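Local coordinates for putative oxidoreductase molybdopterin-binding subunit (Sulfolobus tokodaii, PDB 4ZOH), which probably serves as the large, molybdenum-cofactor-carrying subunit of a xanthine dehydrogenase/aldehyde oxidase-family oxidoreductase, with pterin cytosine dinucleotide bound, at residues T150-I161 / G253-V264; R336-E344 / S409-F417. All coordinates share one frame; numbering follows the deposited sequence.

Interaction 1: residues T150-I161 / G253-V264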
loop_
_atom_site.group_PDB
_atom_site.type_symbol
_atom_site.label_atom_id
_atom_site.label_comp_id
_atom_site.label_asym_id
_atom_site.label_seq_id
_atom_site.Cartn_x
_atom_site.Cartn_y
_atom_site.Cartn_z
ATOM N N THR A 150 39.532 0.467 -52.540
ATOM C CA THR A 150 38.849 0.981 -51.378
ATOM C C THR A 150 37.474 1.458 -51.736
ATOM O O THR A 150 37.243 2.016 -52.827
ATOM C CB THR A 150 39.635 2.120 -50.624
ATOM O OG1 THR A 150 39.623 3.320 -51.404
ATOM C CG2 THR A 150 40.995 1.685 -50.355
ATOM N N ILE A 151 36.572 1.279 -50.768
ATOM C CA ILE A 151 35.161 1.645 -50.925
ATOM C C ILE A 151 34.785 2.632 -49.835
ATOM O O ILE A 151 35.122 2.412 -48.696
ATOM C CB ILE A 151 34.205 0.375 -50.794
ATOM C CG1 ILE A 151 34.683 -0.850 -51.637
ATOM C CG2 ILE A 151 32.724 0.725 -51.067
ATOM C CD1 ILE A 151 34.460 -0.700 -53.107
ATOM N N SER A 152 33.994 3.652 -50.176
ATOM C CA SER A 152 33.603 4.679 -49.189
ATOM C C SER A 152 32.142 4.933 -49.229
ATOM O O SER A 152 31.575 4.943 -50.291
ATOM C CB SER A 152 34.312 6.007 -49.492
ATOM O OG SER A 152 35.649 5.803 -49.179
ATOM N N ASP A 153 31.545 5.178 -48.063
ATOM C CA ASP A 153 30.182 5.710 -47.988
ATOM C C ASP A 153 29.891 6.199 -46.543
ATOM O O ASP A 153 30.733 6.119 -45.667
ATOM C CB ASP A 153 29.151 4.614 -48.405
ATOM C CG ASP A 153 27.973 5.181 -49.109
ATOM O OD1 ASP A 153 27.458 4.507 -50.022
ATOM O OD2 ASP A 153 27.573 6.325 -48.812
ATOM N N THR A 154 28.702 6.747 -46.346
ATOM C CA THR A 154 28.249 7.143 -45.022
ATOM C C THR A 154 27.007 6.300 -44.629
ATOM O O THR A 154 26.010 6.326 -45.329
ATOM C CB THR A 154 27.989 8.663 -45.025
ATOM O OG1 THR A 154 29.275 9.306 -45.135
ATOM C CG2 THR A 154 27.269 9.129 -43.764
ATOM N N LEU A 155 27.114 5.555 -43.537
ATOM C CA LEU A 155 26.007 4.723 -43.043
ATOM C C LEU A 155 25.399 5.377 -41.829
ATOM O O LEU A 155 26.121 5.800 -40.944
ATOM C CB LEU A 155 26.519 3.332 -42.653
ATOM C CG LEU A 155 27.310 2.518 -43.659
ATOM C CD1 LEU A 155 27.752 1.200 -43.039
ATOM C CD2 LEU A 155 26.479 2.370 -44.933
ATOM N N ILE A 156 24.073 5.425 -41.793
ATOM C CA ILE A 156 23.339 5.927 -40.711
ATOM C C ILE A 156 22.620 4.798 -39.924
ATOM O O ILE A 156 21.976 3.892 -40.512
ATOM C CB ILE A 156 22.315 6.918 -41.206
ATOM C CG1 ILE A 156 23.038 8.039 -41.969
ATOM C CG2 ILE A 156 21.422 7.371 -40.030
ATOM C CD1 ILE A 156 22.187 9.264 -42.252
ATOM N N ASN A 157 22.710 4.902 -38.593
ATOM C CA ASN A 157 21.955 4.107 -37.666
ATOM C C ASN A 157 21.108 5.097 -36.932
ATOM O O ASN A 157 21.604 5.853 -36.078
ATOM C CB ASN A 157 22.951 3.306 -36.816
ATOM C CG ASN A 157 22.276 2.205 -35.974
ATOM O OD1 ASN A 157 21.528 2.517 -35.022
ATOM N ND2 ASN A 157 22.622 0.902 -36.252
ATOM N N GLN A 158 19.843 5.163 -37.310
ATOM C CA GLN A 158 19.015 6.304 -36.946
ATOM C C GLN A 158 18.602 6.275 -35.472
ATOM O O GLN A 158 18.704 5.235 -34.800
ATOM C CB GLN A 158 17.763 6.386 -37.832
ATOM C CG GLN A 158 16.547 5.486 -37.463
ATOM C CD GLN A 158 16.711 3.958 -37.661
ATOM O OE1 GLN A 158 17.798 3.388 -37.627
ATOM N NE2 GLN A 158 15.570 3.280 -37.817
ATOM N N ARG A 159 18.116 7.408 -34.967
ATOM C CA ARG A 159 17.564 7.449 -33.594
ATOM C C ARG A 159 16.276 6.560 -33.469
ATOM O O ARG A 159 15.406 6.646 -34.295
ATOM C CB ARG A 159 17.165 8.860 -33.316
ATOM C CG ARG A 159 17.036 9.171 -31.844
ATOM C CD ARG A 159 16.948 10.715 -31.704
ATOM N NE ARG A 159 17.139 11.153 -30.326
ATOM C CZ ARG A 159 18.302 11.198 -29.705
ATOM N NH1 ARG A 159 18.351 11.569 -28.416
ATOM N NH2 ARG A 159 19.419 10.847 -30.327
ATOM N N VAL A 160 16.148 5.804 -32.399
ATOM C CA VAL A 160 14.860 5.110 -32.145
ATOM C C VAL A 160 14.428 5.396 -30.695
ATOM O O VAL A 160 15.201 5.993 -29.943
ATOM C CB VAL A 160 15.017 3.567 -32.340
ATOM C CG1 VAL A 160 15.312 3.218 -33.827
ATOM C CG2 VAL A 160 16.110 3.055 -31.423
ATOM N N ILE A 161 13.225 4.932 -30.304
ATOM C CA ILE A 161 12.724 5.146 -28.973
ATOM C C ILE A 161 12.282 3.813 -28.349
ATOM O O ILE A 161 11.453 3.108 -28.934
ATOM C CB ILE A 161 11.555 6.127 -29.033
ATOM C CG1 ILE A 161 12.040 7.466 -29.654
ATOM C CG2 ILE A 161 10.978 6.378 -27.622
ATOM C CD1 ILE A 161 10.870 8.373 -30.089
ATOM N N GLY A 253 13.770 7.290 -23.450
ATOM C CA GLY A 253 14.066 6.100 -24.228
ATOM C C GLY A 253 14.617 6.301 -25.642
ATOM O O GLY A 253 14.643 5.325 -26.400
ATOM N N HIS A 254 15.087 7.514 -26.001
ATOM C CA HIS A 254 15.822 7.724 -27.285
ATOM C C HIS A 254 17.163 7.050 -27.277
ATOM O O HIS A 254 17.891 7.163 -26.309
ATOM C CB HIS A 254 16.022 9.213 -27.584
ATOM C CG HIS A 254 14.752 9.966 -27.748
ATOM N ND1 HIS A 254 14.610 10.993 -28.664
ATOM C CD2 HIS A 254 13.550 9.834 -27.133
ATOM C CE1 HIS A 254 13.372 11.464 -28.606
ATOM N NE2 HIS A 254 12.700 10.771 -27.688
ATOM N N GLY A 255 17.478 6.288 -28.331
ATOM C CA GLY A 255 18.763 5.568 -28.358
ATOM C C GLY A 255 19.302 5.503 -29.763
ATOM O O GLY A 255 18.690 6.058 -30.675
ATOM N N ARG A 256 20.430 4.806 -29.947
ATOM C CA ARG A 256 21.076 4.653 -31.286
ATOM C C ARG A 256 21.636 6.030 -31.789
ATOM O O ARG A 256 22.471 6.586 -31.107
ATOM C CB ARG A 256 20.144 3.984 -32.333
ATOM C CG ARG A 256 19.700 2.581 -31.905
ATOM C CD ARG A 256 20.741 1.450 -31.936
ATOM N NE ARG A 256 20.025 0.143 -31.872
ATOM C CZ ARG A 256 19.818 -0.585 -30.761
ATOM N NH1 ARG A 256 20.347 -0.226 -29.584
ATOM N NH2 ARG A 256 19.159 -1.755 -30.825
ATOM N N ASP A 257 21.234 6.472 -32.978
ATOM C CA ASP A 257 21.511 7.788 -33.529
ATOM C C ASP A 257 23.052 7.986 -33.661
ATOM O O ASP A 257 23.632 8.836 -32.957
ATOM C CB ASP A 257 20.851 8.914 -32.657
ATOM C CG ASP A 257 20.612 10.160 -33.448
ATOM O OD1 ASP A 257 21.012 10.106 -34.619
ATOM O OD2 ASP A 257 20.009 11.194 -32.997
ATOM N N LYS A 258 23.690 7.140 -34.481
ATOM C CA LYS A 258 25.123 7.199 -34.822
ATOM C C LYS A 258 25.375 7.074 -36.329
ATOM O O LYS A 258 24.684 6.330 -37.011
ATOM C CB LYS A 258 25.930 6.160 -34.054
ATOM C CG LYS A 258 25.680 6.210 -32.575
ATOM C CD LYS A 258 26.402 5.125 -31.859
ATOM C CE LYS A 258 26.279 5.396 -30.366
ATOM N NZ LYS A 258 24.807 5.302 -30.006
ATOM N N LYS A 259 26.365 7.809 -36.825
ATOM C CA LYS A 259 26.734 7.920 -38.250
ATOM C C LYS A 259 28.176 7.457 -38.440
ATOM O O LYS A 259 29.088 7.923 -37.698
ATOM C CB LYS A 259 26.649 9.400 -38.666
ATOM C CG LYS A 259 26.522 9.648 -40.170
ATOM C CD LYS A 259 26.665 11.119 -40.547
ATOM C CE LYS A 259 25.329 11.671 -40.902
ATOM N NZ LYS A 259 25.578 12.927 -41.634
ATOM N N LEU A 260 28.419 6.562 -39.403
ATOM C CA LEU A 260 29.815 6.205 -39.759
ATOM C C LEU A 260 30.167 6.643 -41.178
ATOM O O LEU A 260 29.502 6.205 -42.145
ATOM C CB LEU A 260 30.104 4.715 -39.581
ATOM C CG LEU A 260 31.548 4.339 -39.800
ATOM C CD1 LEU A 260 32.414 4.835 -38.648
ATOM C CD2 LEU A 260 31.638 2.817 -39.885
ATOM N N LYS A 261 31.154 7.563 -41.287
ATOM C CA LYS A 261 31.831 7.922 -42.569
ATOM C C LYS A 261 32.948 6.912 -42.621
ATOM O O LYS A 261 33.826 6.901 -41.723
ATOM C CB LYS A 261 32.442 9.329 -42.542
ATOM C CG LYS A 261 31.580 10.447 -41.921
ATOM C CD LYS A 261 30.664 11.151 -42.927
ATOM C CE LYS A 261 30.068 12.461 -42.416
ATOM N NZ LYS A 261 31.102 13.540 -42.347
ATOM N N PHE A 262 32.904 6.000 -43.603
ATOM C CA PHE A 262 33.877 4.867 -43.584
ATOM C C PHE A 262 34.650 4.794 -44.896
ATOM O O PHE A 262 34.196 5.274 -45.920
ATOM C CB PHE A 262 33.207 3.498 -43.240
ATOM C CG PHE A 262 32.474 2.859 -44.409
ATOM C CD1 PHE A 262 33.169 2.090 -45.374
ATOM C CD2 PHE A 262 31.115 3.057 -44.577
ATOM C CE1 PHE A 262 32.509 1.563 -46.481
ATOM C CE2 PHE A 262 30.441 2.504 -45.654
ATOM C CZ PHE A 262 31.139 1.741 -46.601
ATOM N N GLU A 263 35.800 4.141 -44.867
ATOM C CA GLU A 263 36.432 3.757 -46.089
ATOM C C GLU A 263 36.991 2.405 -45.790
ATOM O O GLU A 263 37.639 2.216 -44.765
ATOM C CB GLU A 263 37.523 4.781 -46.509
ATOM C CG GLU A 263 38.678 4.214 -47.352
ATOM C CD GLU A 263 39.644 5.278 -47.895
ATOM O OE1 GLU A 263 40.034 5.192 -49.104
ATOM O OE2 GLU A 263 40.005 6.209 -47.130
ATOM N N VAL A 264 36.758 1.437 -46.693
ATOM C CA VAL A 264 37.244 0.089 -46.363
ATOM C C VAL A 264 38.301 -0.283 -47.405
ATOM O O VAL A 264 38.158 0.012 -48.602
ATOM C CB VAL A 264 36.053 -0.957 -46.208
ATOM C CG1 VAL A 264 35.219 -1.046 -47.469
ATOM C CG2 VAL A 264 36.513 -2.330 -45.793
HETATM O O HOH W 1 37.854 7.764 -47.668
HETATM O O HOH W 2 22.307 8.840 -36.702
HETATM O O HOH W 3 18.404 9.705 -36.480
#
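R159 reaches across from strand 150-161 to H254 and D257. CG lies anti to the backbone N (chi1 -160°) and the chain stays extended to NE, which carries the guanidinium across to the neighbouring strand. CB packs on the carboxylate carbon of D257, CG passes the carbonyl oxygen of G255, and CD comes up to D257 OD2. R159 NE then donates to H254 ND1 at 3.0 Å, lying in the plane of the imidazole at its edge, although the ring and the guanidinium are turned 62° apart. NH1 rests against H254 CB, and R159 NH2 closes a salt bridge to D257 OD2 at 2.8 Å, taking the anti lone pair. The ring is held from other directions too: I161 CG1 sits over one face in a CH-pi contact, 4.0 Å from the H254 ring centroid, and H254 NE2 is hydrogen-bonded to the carbonyl oxygen of F249. The two segments are antiparallel neighbours in a five-stranded mixed sheet, 150-161 being at its edge within this chain, and their register shifts by one residue where D257 and K258 both face N157, a G1 beta bulge. A water joins N157 O to D257 OD1 there. Beyond the bulge the ladder continues, with F262 N giving an almost straight bond (173°) to D153 O at 3.0 Å. The F262 ring leans back over the partner strand, D153 N lying over one face, while L155 CG approaches its CE2 to 3.7 Å. Near the far end, T150 OG1 lies 3.0 Å from E263 OE1.

Interaction 2: residues R336-E344 / S409-F417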
loop_
_atom_site.group_PDB
_atom_site.type_symbol
_atom_site.label_atom_id
_atom_site.label_comp_id
_atom_site.label_asym_id
_atom_site.label_seq_id
_atom_site.Cartn_x
_atom_site.Cartn_y
_atom_site.Cartn_z
ATOM N N ARG A 336 26.410 -1.628 -29.064
ATOM C CA ARG A 336 26.863 -2.815 -29.827
ATOM C C ARG A 336 26.105 -3.051 -31.144
ATOM O O ARG A 336 26.751 -3.416 -32.145
ATOM C CB ARG A 336 26.926 -4.047 -28.968
ATOM C CG ARG A 336 28.072 -4.031 -27.990
ATOM C CD ARG A 336 27.647 -3.664 -26.581
ATOM N NE ARG A 336 26.819 -4.716 -26.045
ATOM C CZ ARG A 336 26.076 -4.636 -24.930
ATOM N NH1 ARG A 336 25.336 -5.694 -24.547
ATOM N NH2 ARG A 336 26.062 -3.509 -24.209
ATOM N N PRO A 337 24.762 -2.765 -31.183
ATOM C CA PRO A 337 24.041 -2.912 -32.438
ATOM C C PRO A 337 24.617 -2.002 -33.543
ATOM O O PRO A 337 24.729 -2.431 -34.736
ATOM C CB PRO A 337 22.625 -2.444 -32.097
ATOM C CG PRO A 337 22.494 -2.747 -30.674
ATOM C CD PRO A 337 23.819 -2.530 -30.054
ATOM N N GLU A 338 24.880 -0.746 -33.195
ATOM C CA GLU A 338 25.415 0.197 -34.187
ATOM C C GLU A 338 26.744 -0.307 -34.786
ATOM O O GLU A 338 26.904 -0.353 -35.985
ATOM C CB GLU A 338 25.575 1.575 -33.571
ATOM C CG GLU A 338 24.269 2.168 -33.042
ATOM C CD GLU A 338 24.018 1.839 -31.564
ATOM O OE1 GLU A 338 23.925 0.631 -31.194
ATOM O OE2 GLU A 338 23.876 2.804 -30.742
ATOM N N GLY A 339 27.657 -0.705 -33.934
ATOM C CA GLY A 339 28.983 -1.205 -34.341
ATOM C C GLY A 339 28.930 -2.477 -35.223
ATOM O O GLY A 339 29.563 -2.493 -36.266
ATOM N N ILE A 340 28.261 -3.556 -34.757
ATOM C CA ILE A 340 27.958 -4.743 -35.595
ATOM C C ILE A 340 27.195 -4.355 -36.894
ATOM O O ILE A 340 27.556 -4.810 -37.968
ATOM C CB ILE A 340 27.249 -5.862 -34.786
ATOM C CG1 ILE A 340 28.106 -6.333 -33.621
ATOM C CG2 ILE A 340 26.738 -7.034 -35.686
ATOM C CD1 ILE A 340 29.524 -6.745 -34.051
ATOM N N TYR A 341 26.199 -3.469 -36.821
ATOM C CA TYR A 341 25.497 -3.025 -38.003
ATOM C C TYR A 341 26.489 -2.413 -39.025
ATOM O O TYR A 341 26.422 -2.731 -40.238
ATOM C CB TYR A 341 24.447 -1.998 -37.635
ATOM C CG TYR A 341 23.893 -1.117 -38.765
ATOM C CD1 TYR A 341 22.900 -1.567 -39.617
ATOM C CD2 TYR A 341 24.342 0.223 -38.938
ATOM C CE1 TYR A 341 22.379 -0.742 -40.645
ATOM C CE2 TYR A 341 23.827 1.041 -39.948
ATOM C CZ TYR A 341 22.840 0.571 -40.807
ATOM O OH TYR A 341 22.272 1.441 -41.823
ATOM N N PHE A 342 27.371 -1.507 -38.531
ATOM C CA PHE A 342 28.385 -0.929 -39.375
ATOM C C PHE A 342 29.279 -1.963 -40.064
ATOM O O PHE A 342 29.332 -1.929 -41.298
ATOM C CB PHE A 342 29.172 0.191 -38.645
ATOM C CG PHE A 342 28.317 1.444 -38.338
ATOM C CD1 PHE A 342 27.485 1.970 -39.269
ATOM C CD2 PHE A 342 28.374 2.047 -37.095
ATOM C CE1 PHE A 342 26.724 3.114 -38.998
ATOM C CE2 PHE A 342 27.642 3.183 -36.813
ATOM C CZ PHE A 342 26.791 3.706 -37.742
ATOM N N ILE A 343 29.934 -2.872 -39.328
ATOM C CA ILE A 343 30.797 -3.831 -39.964
ATOM C C ILE A 343 30.010 -4.794 -40.907
ATOM O O ILE A 343 30.492 -5.112 -41.998
ATOM C CB ILE A 343 31.733 -4.599 -38.986
ATOM C CG1 ILE A 343 32.827 -5.371 -39.766
ATOM C CG2 ILE A 343 30.993 -5.522 -37.988
ATOM C CD1 ILE A 343 33.692 -4.485 -40.674
ATOM N N GLU A 344 28.796 -5.219 -40.518
ATOM C CA GLU A 344 28.008 -6.174 -41.332
ATOM C C GLU A 344 27.429 -5.536 -42.576
ATOM O O GLU A 344 27.338 -6.182 -43.635
ATOM C CB GLU A 344 26.954 -6.896 -40.500
ATOM C CG GLU A 344 27.519 -7.723 -39.399
ATOM C CD GLU A 344 28.378 -8.850 -39.973
ATOM O OE1 GLU A 344 27.782 -9.690 -40.703
ATOM O OE2 GLU A 344 29.633 -8.841 -39.726
ATOM N N SER A 409 23.970 -11.964 -41.432
ATOM C CA SER A 409 24.996 -11.207 -40.742
ATOM C C SER A 409 25.498 -12.056 -39.601
ATOM O O SER A 409 24.832 -12.983 -39.101
ATOM C CB SER A 409 24.502 -9.772 -40.296
ATOM O OG SER A 409 23.636 -9.902 -39.185
ATOM N N SER A 410 26.711 -11.768 -39.213
ATOM C CA SER A 410 27.298 -12.468 -38.141
ATOM C C SER A 410 27.643 -11.418 -37.054
ATOM O O SER A 410 27.940 -10.264 -37.391
ATOM C CB SER A 410 28.526 -13.099 -38.669
ATOM O OG SER A 410 28.901 -13.999 -37.696
ATOM N N TYR A 411 27.531 -11.779 -35.780
ATOM C CA TYR A 411 27.730 -10.792 -34.762
ATOM C C TYR A 411 28.625 -11.403 -33.728
ATOM O O TYR A 411 28.723 -12.637 -33.592
ATOM C CB TYR A 411 26.356 -10.312 -34.154
ATOM C CG TYR A 411 25.769 -11.306 -33.202
ATOM C CD1 TYR A 411 26.122 -11.291 -31.859
ATOM C CD2 TYR A 411 24.905 -12.373 -33.677
ATOM C CE1 TYR A 411 25.631 -12.265 -30.974
ATOM C CE2 TYR A 411 24.379 -13.322 -32.794
ATOM C CZ TYR A 411 24.729 -13.260 -31.459
ATOM O OH TYR A 411 24.273 -14.204 -30.573
ATOM N N ILE A 412 29.288 -10.528 -32.989
ATOM C CA ILE A 412 29.898 -10.911 -31.707
ATOM C C ILE A 412 29.520 -9.765 -30.734
ATOM O O ILE A 412 29.094 -8.725 -31.214
ATOM C CB ILE A 412 31.409 -11.159 -31.851
ATOM C CG1 ILE A 412 31.942 -11.785 -30.572
ATOM C CG2 ILE A 412 32.153 -9.926 -32.390
ATOM C CD1 ILE A 412 33.048 -12.806 -30.718
ATOM N N GLU A 413 29.616 -9.966 -29.411
ATOM C CA GLU A 413 28.858 -9.166 -28.504
ATOM C C GLU A 413 29.546 -9.223 -27.170
ATOM O O GLU A 413 30.330 -10.155 -26.943
ATOM C CB GLU A 413 27.358 -9.653 -28.518
ATOM C CG GLU A 413 26.485 -9.615 -27.258
ATOM C CD GLU A 413 26.080 -8.207 -26.821
ATOM O OE1 GLU A 413 26.813 -7.211 -27.205
ATOM O OE2 GLU A 413 25.045 -8.094 -26.079
ATOM N N ILE A 414 29.296 -8.217 -26.301
ATOM C CA ILE A 414 29.953 -8.152 -24.970
ATOM C C ILE A 414 28.876 -8.156 -23.903
ATOM O O ILE A 414 27.927 -7.439 -24.021
ATOM C CB ILE A 414 30.942 -6.947 -24.845
ATOM C CG1 ILE A 414 30.372 -5.690 -25.536
ATOM C CG2 ILE A 414 32.289 -7.325 -25.491
ATOM C CD1 ILE A 414 31.131 -4.361 -25.290
ATOM N N THR A 415 29.036 -8.955 -22.857
ATOM C CA THR A 415 27.932 -9.112 -21.903
ATOM C C THR A 415 28.523 -9.393 -20.553
ATOM O O THR A 415 29.724 -9.679 -20.472
ATOM C CB THR A 415 27.035 -10.356 -22.258
ATOM O OG1 THR A 415 27.736 -11.552 -21.889
ATOM C CG2 THR A 415 26.578 -10.362 -23.738
ATOM N N ALA A 416 27.664 -9.359 -19.509
ATOM C CA ALA A 416 28.006 -9.823 -18.151
ATOM C C ALA A 416 29.073 -8.917 -17.485
ATOM O O ALA A 416 30.099 -9.363 -16.916
ATOM C CB ALA A 416 28.424 -11.290 -18.155
ATOM N N PHE A 417 28.815 -7.637 -17.577
ATOM C CA PHE A 417 29.633 -6.604 -16.956
ATOM C C PHE A 417 29.566 -6.677 -15.436
ATOM O O PHE A 417 28.570 -7.208 -14.816
ATOM C CB PHE A 417 29.150 -5.251 -17.446
ATOM C CG PHE A 417 29.073 -5.136 -18.944
ATOM C CD1 PHE A 417 30.135 -4.556 -19.676
ATOM C CD2 PHE A 417 27.944 -5.626 -19.659
ATOM C CE1 PHE A 417 30.056 -4.432 -21.079
ATOM C CE2 PHE A 417 27.885 -5.525 -21.067
ATOM C CZ PHE A 417 28.951 -4.923 -21.770
#
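The first turns of helix 336-353 pack against the end of strand 405-412, an edge strand of its sheet within this chain, and the loop that follows it, joining parts of the two molybdopterin cofactor-binding regions. At the loop end, R336 grips the carboxylate of E413 side-on in a salt bridge: R336 NE reaches E413 OE1 at 2.8 Å on its syn lone pair, and R336 NH1 reaches E413 OE2 at 2.9 Å. Both bonds are nearly straight, and the two flat groups lie almost coplanar, 24° apart. Bends at chi2 and chi3 (101° and 67°) turn the arginine into this position, with its CD against I414 CG1. E413 OE1 also accepts I414 N from above the carboxylate plane, at 2.8 Å, which helps fix the glutamate. F417 CZ lies over one face of the guanidinium, 4.0 Å from R336 NH2. A leucine in place of R336 would probably leave the buried carboxylate of E413 without its paired charge and remove the salt bridge between NH1 and E672. One turn on, I340 CG2 meets Y411 CB at 3.6 Å, while I340 CD1 touches the carbonyl oxygen of I412. Farther along the helix, E344 OE1 accepts the backbone N of S410 at 2.8 Å from above the carboxylate plane; OE1 also forms a salt bridge with R362, and OE2 is hydrogen-bonded to the Y309 hydroxyl. Helix 673-688 covers the strand through Y411 and S409, strand 568-577 pairs with it through S409 and Y411, and helix 288-304 flanks R336 and I414.

Helix 336-353 connects the two contacts, whose centres are 14 Å apart: one part of its surface meets segment 409-417 in interaction 2, while residues on other sides of its turns touch the strands of interaction 1. K258 NZ forms a salt bridge with E338 OE2 at 2.8 Å, I156 O probably accepts a hydrogen bond from Y341 OH at 2.8 Å, and R256 CD packs on E338 CD at 3.3 Å. Both contacts lie close to the cofactor. The side chain of R256 lies about 8 Å from the molybdenum and from the pterin cytosine dinucleotide, and that of R336 about 6 Å from the dinucleotide.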